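Local structure of tumor necrosis factor ligand superfamily member 9 (Mus musculus, 6MKB) at residues B[16-21]-B[146-152]; B[58-64]-B[159-165]; B[82-88]-B[132-138]. The protein binds the receptor TNFRSF9 (4-1BB), probably through its TNF homology domain, the part held here, and induces proliferation of activated peripheral blood T cells. All coordinates share one frame; numbering follows the deposited sequence.

Interaction 1: residues B[16-21]-B[146-152]; sequences KNQASL and YRDWELS. With NAG (2-acetamido-2-deoxy-beta-D-glucopyranose), chain F; SO4 (sulfate ion), chain M.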
loop_
_atom_site.group_PDB
_atom_site.type_symbol
_atom_site.label_atom_id
_atom_site.label_comp_id
_atom_site.label_asym_id
_atom_site.label_seq_id
_atom_site.Cartn_x
_atom_site.Cartn_y
_atom_site.Cartn_z
ATOM N N LYS B 16 8.211 9.601 13.659
ATOM C CA LYS B 16 8.416 9.930 15.067
ATOM C C LYS B 16 7.030 10.042 15.707
ATOM O O LYS B 16 6.045 10.290 15.000
ATOM C CB LYS B 16 9.217 11.219 15.214
ATOM C CG LYS B 16 10.712 11.033 15.013
ATOM C CD LYS B 16 11.463 12.260 15.482
ATOM C CE LYS B 16 12.929 12.217 15.131
ATOM N NZ LYS B 16 13.668 13.391 15.670
ATOM N N ASN B 17 6.929 9.782 17.009
ATOM C CA ASN B 17 5.647 9.801 17.700
ATOM C C ASN B 17 4.945 11.158 17.610
ATOM O O ASN B 17 5.580 12.209 17.540
ATOM C CB ASN B 17 5.805 9.365 19.159
ATOM C CG ASN B 17 5.866 7.863 19.315
ATOM O OD1 ASN B 17 6.016 7.107 18.340
ATOM N ND2 ASN B 17 5.750 7.392 20.546
ATOM N N GLN B 18 3.619 11.093 17.569
ATOM C CA GLN B 18 2.694 12.210 17.500
ATOM C C GLN B 18 1.530 11.864 18.438
ATOM O O GLN B 18 0.680 11.040 18.085
ATOM C CB GLN B 18 2.260 12.403 16.033
ATOM C CG GLN B 18 2.104 13.837 15.594
ATOM C CD GLN B 18 3.401 14.590 15.550
ATOM O OE1 GLN B 18 4.281 14.313 14.732
ATOM N NE2 GLN B 18 3.528 15.578 16.425
ATOM N N ALA B 19 1.546 12.432 19.662
ATOM C CA ALA B 19 0.599 12.170 20.766
ATOM C C ALA B 19 -0.866 12.485 20.441
ATOM O O ALA B 19 -1.766 11.913 21.060
ATOM C CB ALA B 19 1.021 12.949 22.008
ATOM N N SER B 20 -1.096 13.406 19.510
ATOM C CA SER B 20 -2.426 13.840 19.063
ATOM C C SER B 20 -2.331 14.271 17.617
ATOM O O SER B 20 -1.217 14.429 17.110
ATOM C CB SER B 20 -2.949 14.977 19.940
ATOM O OG SER B 20 -2.185 16.161 19.778
ATOM N N LEU B 21 -3.471 14.453 16.943
ATOM C CA LEU B 21 -3.424 14.841 15.543
ATOM C C LEU B 21 -3.537 16.347 15.362
ATOM O O LEU B 21 -4.217 17.039 16.112
ATOM C CB LEU B 21 -4.500 14.117 14.715
ATOM C CG LEU B 21 -4.487 12.589 14.698
ATOM C CD1 LEU B 21 -5.594 12.055 13.820
ATOM C CD2 LEU B 21 -3.111 12.013 14.298
ATOM N N TYR B 146 -9.163 15.709 18.440
ATOM C CA TYR B 146 -7.815 15.447 17.905
ATOM C C TYR B 146 -6.957 14.650 18.888
ATOM O O TYR B 146 -5.939 14.106 18.491
ATOM C CB TYR B 146 -7.121 16.770 17.526
ATOM C CG TYR B 146 -7.814 17.482 16.383
ATOM C CD1 TYR B 146 -7.587 17.102 15.062
ATOM C CD2 TYR B 146 -8.751 18.488 16.624
ATOM C CE1 TYR B 146 -8.261 17.718 14.006
ATOM C CE2 TYR B 146 -9.438 19.103 15.576
ATOM C CZ TYR B 146 -9.190 18.711 14.268
ATOM O OH TYR B 146 -9.847 19.306 13.219
ATOM N N ARG B 147 -7.365 14.592 20.161
ATOM C CA ARG B 147 -6.668 13.840 21.212
ATOM C C ARG B 147 -7.041 12.351 21.189
ATOM O O ARG B 147 -6.380 11.565 21.856
ATOM C CB ARG B 147 -6.988 14.412 22.613
ATOM C CG ARG B 147 -6.646 15.901 22.814
ATOM C CD ARG B 147 -5.326 16.128 23.509
ATOM N NE ARG B 147 -5.217 17.501 24.010
ATOM C CZ ARG B 147 -5.574 17.900 25.227
ATOM N NH1 ARG B 147 -6.131 17.046 26.079
ATOM N NH2 ARG B 147 -5.431 19.170 25.582
ATOM N N ASP B 148 -8.076 11.970 20.422
ATOM C CA ASP B 148 -8.610 10.624 20.347
ATOM C C ASP B 148 -7.802 9.691 19.425
ATOM O O ASP B 148 -8.038 8.490 19.433
ATOM C CB ASP B 148 -10.105 10.670 19.953
ATOM C CG ASP B 148 -11.025 11.117 21.101
ATOM O OD1 ASP B 148 -10.495 11.641 22.139
ATOM O OD2 ASP B 148 -12.265 10.931 20.980
ATOM N N TRP B 149 -6.825 10.216 18.686
ATOM C CA TRP B 149 -5.966 9.411 17.812
ATOM C C TRP B 149 -4.543 9.866 17.934
ATOM O O TRP B 149 -4.297 11.032 18.235
ATOM C CB TRP B 149 -6.408 9.482 16.343
ATOM C CG TRP B 149 -7.778 8.929 16.070
ATOM C CD1 TRP B 149 -8.943 9.627 16.020
ATOM C CD2 TRP B 149 -8.119 7.556 15.817
ATOM N NE1 TRP B 149 -9.983 8.788 15.705
ATOM C CE2 TRP B 149 -9.507 7.509 15.571
ATOM C CE3 TRP B 149 -7.373 6.364 15.716
ATOM C CZ2 TRP B 149 -10.174 6.311 15.246
ATOM C CZ3 TRP B 149 -8.022 5.183 15.371
ATOM C CH2 TRP B 149 -9.408 5.163 15.142
ATOM N N GLU B 150 -3.597 8.955 17.680
ATOM C CA GLU B 150 -2.173 9.253 17.771
ATOM C C GLU B 150 -1.371 8.402 16.791
ATOM O O GLU B 150 -1.853 7.371 16.296
ATOM C CB GLU B 150 -1.662 9.011 19.216
ATOM C CG GLU B 150 -1.585 7.538 19.604
ATOM C CD GLU B 150 -1.114 7.195 20.999
ATOM O OE1 GLU B 150 -1.477 6.101 21.481
ATOM O OE2 GLU B 150 -0.387 8.007 21.614
ATOM N N LEU B 151 -0.136 8.851 16.527
ATOM C CA LEU B 151 0.850 8.128 15.737
ATOM C C LEU B 151 1.897 7.700 16.714
ATOM O O LEU B 151 2.593 8.561 17.242
ATOM C CB LEU B 151 1.460 8.971 14.581
ATOM C CG LEU B 151 0.538 9.633 13.559
ATOM C CD1 LEU B 151 1.364 10.181 12.408
ATOM C CD2 LEU B 151 -0.507 8.662 13.023
ATOM N N SER B 152 1.957 6.411 17.046
ATOM C CA SER B 152 2.920 5.946 18.030
ATOM C C SER B 152 3.601 4.634 17.664
ATOM O O SER B 152 3.068 3.837 16.914
ATOM C CB SER B 152 2.239 5.781 19.386
ATOM O OG SER B 152 1.203 4.812 19.355
HETATM C C1 NAG F . -6.489 20.999 9.212
HETATM C C2 NAG F . -7.375 21.704 10.239
HETATM C C3 NAG F . -8.842 21.466 9.881
HETATM C C4 NAG F . -9.170 21.778 8.417
HETATM C C5 NAG F . -8.162 21.121 7.479
HETATM C C6 NAG F . -8.339 21.553 6.029
HETATM C C7 NAG F . -6.747 21.668 12.640
HETATM C C8 NAG F . -6.181 20.726 13.653
HETATM N N2 NAG F . -7.147 21.080 11.521
HETATM O O3 NAG F . -9.684 22.219 10.770
HETATM O O4 NAG F . -10.485 21.310 8.105
HETATM O O5 NAG F . -6.819 21.432 7.884
HETATM O O6 NAG F . -7.660 20.583 5.228
HETATM O O7 NAG F . -6.832 22.858 12.876
HETATM S S SO4 M . 9.603 10.109 19.237
HETATM O O1 SO4 M . 8.786 11.170 18.591
HETATM O O2 SO4 M . 11.017 10.577 19.275
HETATM O O3 SO4 M . 9.124 9.918 20.634
HETATM O O4 SO4 M . 9.476 8.832 18.485
HETATM O O HOH W 1 -3.951 12.645 22.568
HETATM O O HOH W 2 -1.379 10.085 23.064
#

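Interaction 2: residues B[58-64]-B[159-165]; sequences GLYYVFL and FGLFLVK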
loop_
_atom_site.group_PDB
_atom_site.type_symbol
_atom_site.label_atom_id
_atom_site.label_comp_id
_atom_site.label_asym_id
_atom_site.label_seq_id
_atom_site.Cartn_x
_atom_site.Cartn_y
_atom_site.Cartn_z
ATOM N N GLY B 58 14.420 8.902 -12.192
ATOM C CA GLY B 58 13.791 7.680 -12.651
ATOM C C GLY B 58 12.374 7.502 -12.165
ATOM O O GLY B 58 11.781 8.421 -11.589
ATOM N N LEU B 59 11.831 6.307 -12.409
ATOM C CA LEU B 59 10.492 5.917 -11.989
ATOM C C LEU B 59 10.602 5.251 -10.619
ATOM O O LEU B 59 11.259 4.212 -10.476
ATOM C CB LEU B 59 9.843 4.986 -13.031
ATOM C CG LEU B 59 8.374 4.631 -12.817
ATOM C CD1 LEU B 59 7.457 5.854 -13.028
ATOM C CD2 LEU B 59 7.968 3.473 -13.722
ATOM N N TYR B 60 10.016 5.891 -9.602
ATOM C CA TYR B 60 10.056 5.393 -8.234
ATOM C C TYR B 60 8.688 4.931 -7.793
ATOM O O TYR B 60 7.682 5.576 -8.098
ATOM C CB TYR B 60 10.550 6.487 -7.246
ATOM C CG TYR B 60 12.033 6.784 -7.302
ATOM C CD1 TYR B 60 12.560 7.623 -8.285
ATOM C CD2 TYR B 60 12.906 6.261 -6.352
ATOM C CE1 TYR B 60 13.925 7.903 -8.342
ATOM C CE2 TYR B 60 14.271 6.544 -6.391
ATOM C CZ TYR B 60 14.781 7.353 -7.400
ATOM O OH TYR B 60 16.130 7.628 -7.456
ATOM N N TYR B 61 8.655 3.825 -7.046
ATOM C CA TYR B 61 7.450 3.348 -6.407
ATOM C C TYR B 61 7.455 4.028 -5.053
ATOM O O TYR B 61 8.347 3.754 -4.247
ATOM C CB TYR B 61 7.475 1.826 -6.313
ATOM C CG TYR B 61 6.299 1.198 -5.592
ATOM C CD1 TYR B 61 6.226 1.202 -4.201
ATOM C CD2 TYR B 61 5.338 0.480 -6.289
ATOM C CE1 TYR B 61 5.179 0.579 -3.531
ATOM C CE2 TYR B 61 4.311 -0.180 -5.627
ATOM C CZ TYR B 61 4.212 -0.097 -4.249
ATOM O OH TYR B 61 3.180 -0.731 -3.587
ATOM N N VAL B 62 6.559 5.002 -4.837
ATOM C CA VAL B 62 6.514 5.743 -3.577
ATOM C C VAL B 62 5.365 5.185 -2.768
ATOM O O VAL B 62 4.301 4.897 -3.332
ATOM C CB VAL B 62 6.402 7.271 -3.803
ATOM C CG1 VAL B 62 6.666 8.029 -2.504
ATOM C CG2 VAL B 62 7.356 7.737 -4.893
ATOM N N PHE B 63 5.588 4.961 -1.462
ATOM C CA PHE B 63 4.566 4.380 -0.597
ATOM C C PHE B 63 4.449 5.145 0.711
ATOM O O PHE B 63 5.417 5.726 1.209
ATOM C CB PHE B 63 4.826 2.880 -0.338
ATOM C CG PHE B 63 6.120 2.539 0.366
ATOM C CD1 PHE B 63 6.188 2.500 1.762
ATOM C CD2 PHE B 63 7.262 2.212 -0.359
ATOM C CE1 PHE B 63 7.393 2.208 2.416
ATOM C CE2 PHE B 63 8.458 1.894 0.298
ATOM C CZ PHE B 63 8.514 1.890 1.677
ATOM N N LEU B 64 3.222 5.119 1.251
ATOM C CA LEU B 64 2.777 5.674 2.520
ATOM C C LEU B 64 1.959 4.637 3.227
ATOM O O LEU B 64 1.115 3.989 2.600
ATOM C CB LEU B 64 1.930 6.931 2.335
ATOM C CG LEU B 64 2.598 8.174 1.752
ATOM C CD1 LEU B 64 1.523 9.237 1.366
ATOM C CD2 LEU B 64 3.606 8.778 2.737
ATOM N N PHE B 159 6.930 5.778 5.530
ATOM C CA PHE B 159 7.028 6.429 4.249
ATOM C C PHE B 159 8.324 5.975 3.619
ATOM O O PHE B 159 9.336 5.830 4.311
ATOM C CB PHE B 159 6.942 7.950 4.424
ATOM C CG PHE B 159 7.652 8.852 3.445
ATOM C CD1 PHE B 159 7.304 8.852 2.094
ATOM C CD2 PHE B 159 8.567 9.803 3.894
ATOM C CE1 PHE B 159 7.947 9.712 1.187
ATOM C CE2 PHE B 159 9.170 10.696 3.001
ATOM C CZ PHE B 159 8.866 10.639 1.652
ATOM N N GLY B 160 8.266 5.708 2.324
ATOM C CA GLY B 160 9.448 5.318 1.569
ATOM C C GLY B 160 9.249 5.295 0.071
ATOM O O GLY B 160 8.223 5.753 -0.439
ATOM N N LEU B 161 10.245 4.758 -0.632
ATOM C CA LEU B 161 10.278 4.626 -2.091
ATOM C C LEU B 161 11.368 3.683 -2.508
ATOM O O LEU B 161 12.219 3.298 -1.693
ATOM C CB LEU B 161 10.443 5.980 -2.860
ATOM C CG LEU B 161 11.369 7.104 -2.310
ATOM C CD1 LEU B 161 12.771 6.655 -2.114
ATOM C CD2 LEU B 161 11.424 8.238 -3.257
ATOM N N PHE B 162 11.317 3.286 -3.778
ATOM C CA PHE B 162 12.322 2.470 -4.408
ATOM C C PHE B 162 12.397 2.760 -5.895
ATOM O O PHE B 162 11.376 2.988 -6.527
ATOM C CB PHE B 162 12.144 0.977 -4.146
ATOM C CG PHE B 162 10.806 0.311 -4.244
ATOM C CD1 PHE B 162 10.362 -0.208 -5.454
ATOM C CD2 PHE B 162 10.069 0.015 -3.090
ATOM C CE1 PHE B 162 9.168 -0.961 -5.516
ATOM C CE2 PHE B 162 8.880 -0.732 -3.154
ATOM C CZ PHE B 162 8.449 -1.233 -4.358
ATOM N N LEU B 163 13.621 2.767 -6.446
ATOM C CA LEU B 163 13.849 2.998 -7.858
ATOM C C LEU B 163 13.500 1.741 -8.639
ATOM O O LEU B 163 14.113 0.691 -8.442
ATOM C CB LEU B 163 15.295 3.458 -8.126
ATOM C CG LEU B 163 15.698 3.741 -9.593
ATOM C CD1 LEU B 163 14.766 4.786 -10.240
ATOM C CD2 LEU B 163 17.137 4.238 -9.664
ATOM N N VAL B 164 12.514 1.871 -9.530
ATOM C CA VAL B 164 11.949 0.819 -10.381
ATOM C C VAL B 164 12.591 0.868 -11.780
ATOM O O VAL B 164 12.880 -0.167 -12.378
ATOM C CB VAL B 164 10.400 1.018 -10.422
ATOM C CG1 VAL B 164 9.748 0.340 -11.605
ATOM C CG2 VAL B 164 9.755 0.571 -9.116
ATOM N N LYS B 165 12.785 2.061 -12.310
ATOM C CA LYS B 165 13.352 2.220 -13.636
ATOM C C LYS B 165 14.212 3.497 -13.690
ATOM O O LYS B 165 13.659 4.599 -13.667
ATOM C CB LYS B 165 12.220 2.243 -14.690
ATOM C CG LYS B 165 12.684 2.341 -16.130
ATOM C CD LYS B 165 11.526 2.460 -17.128
ATOM C CE LYS B 165 10.379 3.444 -16.896
ATOM N NZ LYS B 165 10.741 4.851 -17.175
#

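Interaction 3: residues B[82-88]-B[132-138]; sequences WVSLVLQ and SVGLRAY. With NAG (2-acetamido-2-deoxy-beta-D-glucopyranose), chain C; NAG (2-acetamido-2-deoxy-beta-D-glucopyranose), chain F.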
loop_
_atom_site.group_PDB
_atom_site.type_symbol
_atom_site.label_atom_id
_atom_site.label_comp_id
_atom_site.label_asym_id
_atom_site.label_seq_id
_atom_site.Cartn_x
_atom_site.Cartn_y
_atom_site.Cartn_z
ATOM N N TRP B 82 -12.018 13.059 8.899
ATOM C CA TRP B 82 -11.016 12.408 8.053
ATOM C C TRP B 82 -9.593 12.685 8.510
ATOM O O TRP B 82 -9.322 13.699 9.140
ATOM C CB TRP B 82 -11.184 12.842 6.577
ATOM C CG TRP B 82 -11.176 14.326 6.374
ATOM C CD1 TRP B 82 -12.262 15.152 6.304
ATOM C CD2 TRP B 82 -10.021 15.164 6.198
ATOM N NE1 TRP B 82 -11.859 16.452 6.096
ATOM C CE2 TRP B 82 -10.487 16.490 6.028
ATOM C CE3 TRP B 82 -8.635 14.924 6.174
ATOM C CZ2 TRP B 82 -9.615 17.577 5.868
ATOM C CZ3 TRP B 82 -7.775 15.997 5.985
ATOM C CH2 TRP B 82 -8.264 17.308 5.848
ATOM N N VAL B 83 -8.688 11.763 8.190
ATOM C CA VAL B 83 -7.255 11.879 8.478
ATOM C C VAL B 83 -6.513 11.550 7.185
ATOM O O VAL B 83 -6.831 10.565 6.515
ATOM C CB VAL B 83 -6.771 11.028 9.676
ATOM C CG1 VAL B 83 -5.302 11.327 9.996
ATOM C CG2 VAL B 83 -7.643 11.263 10.906
ATOM N N SER B 84 -5.529 12.376 6.842
ATOM C CA SER B 84 -4.746 12.281 5.630
ATOM C C SER B 84 -3.246 12.317 5.857
ATOM O O SER B 84 -2.769 13.024 6.745
ATOM C CB SER B 84 -5.095 13.461 4.741
ATOM O OG SER B 84 -5.765 13.051 3.570
ATOM N N LEU B 85 -2.500 11.590 5.000
ATOM C CA LEU B 85 -1.042 11.634 4.824
ATOM C C LEU B 85 -0.857 12.210 3.440
ATOM O O LEU B 85 -1.301 11.594 2.466
ATOM C CB LEU B 85 -0.354 10.272 4.968
ATOM C CG LEU B 85 -0.217 9.635 6.359
ATOM C CD1 LEU B 85 0.718 8.461 6.276
ATOM C CD2 LEU B 85 0.281 10.632 7.423
ATOM N N VAL B 86 -0.346 13.444 3.355
ATOM C CA VAL B 86 -0.206 14.146 2.082
ATOM C C VAL B 86 1.254 14.162 1.660
ATOM O O VAL B 86 2.082 14.708 2.379
ATOM C CB VAL B 86 -0.801 15.589 2.164
ATOM C CG1 VAL B 86 -0.686 16.313 0.826
ATOM C CG2 VAL B 86 -2.260 15.582 2.641
ATOM N N LEU B 87 1.569 13.564 0.492
ATOM C CA LEU B 87 2.930 13.543 -0.052
ATOM C C LEU B 87 3.226 14.896 -0.651
ATOM O O LEU B 87 2.542 15.288 -1.572
ATOM C CB LEU B 87 3.123 12.420 -1.101
ATOM C CG LEU B 87 4.563 12.277 -1.692
ATOM C CD1 LEU B 87 5.570 11.822 -0.651
ATOM C CD2 LEU B 87 4.579 11.337 -2.859
ATOM N N GLN B 88 4.218 15.615 -0.104
ATOM C CA GLN B 88 4.629 16.956 -0.529
ATOM C C GLN B 88 5.929 16.858 -1.334
ATOM O O GLN B 88 6.982 16.587 -0.769
ATOM C CB GLN B 88 4.784 17.869 0.697
ATOM C CG GLN B 88 3.502 17.991 1.554
ATOM C CD GLN B 88 3.734 18.517 2.959
ATOM O OE1 GLN B 88 4.865 18.566 3.486
ATOM N NE2 GLN B 88 2.654 18.925 3.601
ATOM N N SER B 132 8.478 15.329 1.343
ATOM C CA SER B 132 8.115 15.432 2.747
ATOM C C SER B 132 6.663 14.931 2.873
ATOM O O SER B 132 5.982 14.762 1.852
ATOM C CB SER B 132 8.306 16.858 3.276
ATOM O OG SER B 132 7.348 17.779 2.787
ATOM N N VAL B 133 6.203 14.641 4.094
ATOM C CA VAL B 133 4.846 14.138 4.301
ATOM C C VAL B 133 4.138 14.989 5.348
ATOM O O VAL B 133 4.621 15.137 6.477
ATOM C CB VAL B 133 4.852 12.633 4.702
ATOM C CG1 VAL B 133 3.426 12.089 4.905
ATOM C CG2 VAL B 133 5.612 11.798 3.671
ATOM N N GLY B 134 2.985 15.503 4.973
ATOM C CA GLY B 134 2.154 16.283 5.870
ATOM C C GLY B 134 1.015 15.474 6.446
ATOM O O GLY B 134 0.347 14.712 5.741
ATOM N N LEU B 135 0.821 15.598 7.749
ATOM C CA LEU B 135 -0.322 15.016 8.416
ATOM C C LEU B 135 -1.476 16.059 8.323
ATOM O O LEU B 135 -1.261 17.224 8.637
ATOM C CB LEU B 135 0.036 14.657 9.873
ATOM C CG LEU B 135 -1.136 14.206 10.793
ATOM C CD1 LEU B 135 -1.708 12.837 10.375
ATOM C CD2 LEU B 135 -0.711 14.210 12.248
ATOM N N ARG B 136 -2.650 15.656 7.827
ATOM C CA ARG B 136 -3.845 16.510 7.743
ATOM C C ARG B 136 -5.011 15.821 8.444
ATOM O O ARG B 136 -5.142 14.599 8.360
ATOM C CB ARG B 136 -4.242 16.856 6.280
ATOM C CG ARG B 136 -3.311 17.810 5.513
ATOM C CD ARG B 136 -2.886 19.010 6.336
ATOM N NE ARG B 136 -1.432 18.973 6.514
ATOM C CZ ARG B 136 -0.596 19.889 6.052
ATOM N NH1 ARG B 136 -1.060 20.977 5.450
ATOM N NH2 ARG B 136 0.709 19.769 6.260
ATOM N N ALA B 137 -5.851 16.588 9.153
ATOM C CA ALA B 137 -7.003 16.021 9.849
ATOM C C ALA B 137 -8.068 17.073 10.174
ATOM O O ALA B 137 -7.753 18.186 10.586
ATOM C CB ALA B 137 -6.559 15.318 11.135
ATOM N N TYR B 138 -9.326 16.705 9.965
ATOM C CA TYR B 138 -10.503 17.447 10.360
ATOM C C TYR B 138 -11.346 16.490 11.194
ATOM O O TYR B 138 -11.899 15.536 10.649
ATOM C CB TYR B 138 -11.285 18.026 9.171
ATOM C CG TYR B 138 -12.608 18.643 9.591
ATOM C CD1 TYR B 138 -12.661 19.644 10.561
ATOM C CD2 TYR B 138 -13.811 18.199 9.046
ATOM C CE1 TYR B 138 -13.874 20.185 10.980
ATOM C CE2 TYR B 138 -15.029 18.759 9.431
ATOM C CZ TYR B 138 -15.055 19.761 10.394
ATOM O OH TYR B 138 -16.248 20.328 10.786
HETATM C C1 NAG C . -11.520 22.273 7.947
HETATM C C2 NAG C . -12.635 21.612 7.132
HETATM C C3 NAG C . -13.916 22.459 7.131
HETATM C C4 NAG C . -14.342 22.880 8.541
HETATM C C5 NAG C . -13.166 23.529 9.288
HETATM C C6 NAG C . -13.488 23.779 10.760
HETATM C C7 NAG C . -12.203 20.136 5.204
HETATM C C8 NAG C . -11.578 20.081 3.839
HETATM N N2 NAG C . -12.162 21.335 5.786
HETATM O O3 NAG C . -14.987 21.731 6.521
HETATM O O4 NAG C . -15.464 23.775 8.448
HETATM O O5 NAG C . -12.003 22.693 9.233
HETATM O O6 NAG C . -12.279 24.049 11.469
HETATM O O7 NAG C . -12.718 19.148 5.710
HETATM C C1 NAG F . -6.489 20.999 9.212
HETATM C C2 NAG F . -7.375 21.704 10.239
HETATM C C3 NAG F . -8.842 21.466 9.881
HETATM C C4 NAG F . -9.170 21.778 8.417
HETATM C C5 NAG F . -8.162 21.121 7.479
HETATM C C6 NAG F . -8.339 21.553 6.029
HETATM C C7 NAG F . -6.747 21.668 12.640
HETATM C C8 NAG F . -6.181 20.726 13.653
HETATM N N2 NAG F . -7.147 21.080 11.521
HETATM O O3 NAG F . -9.684 22.219 10.770
HETATM O O4 NAG F . -10.485 21.310 8.105
HETATM O O5 NAG F . -6.819 21.432 7.884
HETATM O O6 NAG F . -7.660 20.583 5.228
HETATM O O7 NAG F . -6.832 22.858 12.876
#

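Interaction 1: residues B[16-21]-B[146-152]
Gln18 and Leu151 face each other as an isolated antiparallel hydrogen-bonded pair, and backbone bonds carry most of the polar contact. Gln18 N reaches Leu151 O at 2.8 Å, and Leu151 N returns an equally short bond to Gln18 O. Beyond Ala19 the loop swings on, and Leu21 N meets Tyr146 O at 2.9 Å, so residues 16-21 are tied both to the 3-10 turn at Tyr146 and to the first residues of strand 149-166. Between these points the chains are joined through solvent. Ala19 O accepts from two waters, one of which also donates to Arg147 O and the other to Glu150 OE2.

The apolar part centres on Leu21. With CG anti to its carbonyl carbon (chi1 -58°), the side chain runs alongside that of Trp149, and CD1 touches Trp149 CB at 3.7 Å. Its CD2 branch is turned to Leu151 CG, a looser approach of 4.4 Å. Further along, Gln18 and Leu151 pack through their CB atoms, 3.8 Å apart, before the glutamine bends away at chi2.

At the Asn17 end, Asn17 OD1 lies 3.3 Å from Ser152 CA and accepts a hydrogen bond from Tyr153 N, while Asn17 N donates to O4 of a sulfate, probably from the crystallisation liquor. At the Leu21 end the methyl carbon C8 of a glycan N-acetylglucosamine sits over one face of the Tyr146 ring, 3.7 Å from CE1, and Tyr146 OH is hydrogen-bonded to Leu139 N.

The contact thus fastens the loop between strands 10-15 and 24-29 to the start of strand 149-166 in the TNF jelly roll. Leu21, Trp149 and Leu151 all pack on Leu68 of strand 58-70, Leu151 also meets Leu26 of strand 24-29, and Leu21 touches Leu135 and Leu139 of strand 129-140.

Interaction 2: residues B[58-64]-B[159-165]
Tyr61, with CG swung opposite its backbone N (chi1 177°), and Phe162, with CG between N and the carbonyl carbon (chi1 45°), bring their rings side by side on one face of the sheet. The planes are nearly parallel, 5° apart, but offset laterally, with little overlap: Phe162 CZ lies over the rim of the tyrosine, 3.3 Å from Tyr61 CD1, while Tyr61 CB covers a face of the phenylalanine. Phe63 folds its ring back across the partner strand, where Gly160 CA sits 3.8 Å from the ring centroid in a CH-pi contact. The reverse face carries Leu163 CD1 over the Tyr60 ring and, further along, Leu64 CD2 3.8 Å from Phe159 CD1.

Paired backbone bonds run through Tyr61-Phe162 and Phe63-Gly160. A classic beta bulge then places Val164 and Lys165 opposite Leu59, whose O accepts from Val164 N at 2.8 Å and from Lys165 N at 3.2 Å.

Tyr61, Phe63 and Phe162 contribute to the dimer interface: Phe162 stacks on Phe162 of the second subunit, and Tyr61 meets that subunit's Phe63. Within the chain, strand 115-125 flanks strand 58-70 on its other edge, and Leu52, Leu131 and Val133 cover the Phe159 side.

Interaction 3: residues B[82-88]-B[132-138]
Trp82 reaches across to residues 136-138, its CG set between the backbone N and the carbonyl carbon (chi1 54°). From CB the indole leans over the neighbouring strand, so that CE2 lies 3.6 Å from Tyr138 CB, which sits over one ring face. Along the six-membered ring, CZ3 meets Arg136 CB in the ring plane at 3.6 Å, and CH2 at the tip comes 3.4 Å from O6 of the chain F N-acetylglucosamine. On the other margin, NE1 donates to O7 of the chain C sugar at 2.9 Å. That sugar also lies over a face of the Tyr138 ring, and N2 of the chain F sugar donates to Ala137 O, so the strand pair cradles the glycan.

At the far end, Ser132 OG donates to Gln88 OE1 at 2.7 Å on a carbonyl lone pair. Between the two ends, four pairs of backbone bonds, from Trp82-Tyr138 to Gln88-Ser132, keep an unbroken antiparallel register.

The face bearing Val83, Leu85, Leu87, Val133 and Leu135 looks into the jelly-roll core, toward Leu66 and Leu68 of strand 58-70 and Phe159 of strand 149-166. Strand 100-105 flanks strand 80-90, and strand 24-29 borders strand 129-140.

In the fold
Interactions 1 and 2 lie on opposite sides of the chain's centre, their own centres about 27 Å apart, yet both use strand 149-166. Interaction 3 bridges them from the facing part of the sandwich. It packs on interaction 1 through Leu21 CD1 and Val83 CG2, 3.6 Å apart, and on interaction 2 through Phe159 CD2 and Val133 CG2, also 3.6 Å apart, so apolar packing runs from one contact to the next. The glycan carried by Asn23 links interactions 1 and 3, its chain F sugar touching Tyr146 as well as Trp82, Ala137 and Tyr138. Of the three, interaction 2 alone reaches the second subunit, which places the dimer interface away from the glycan.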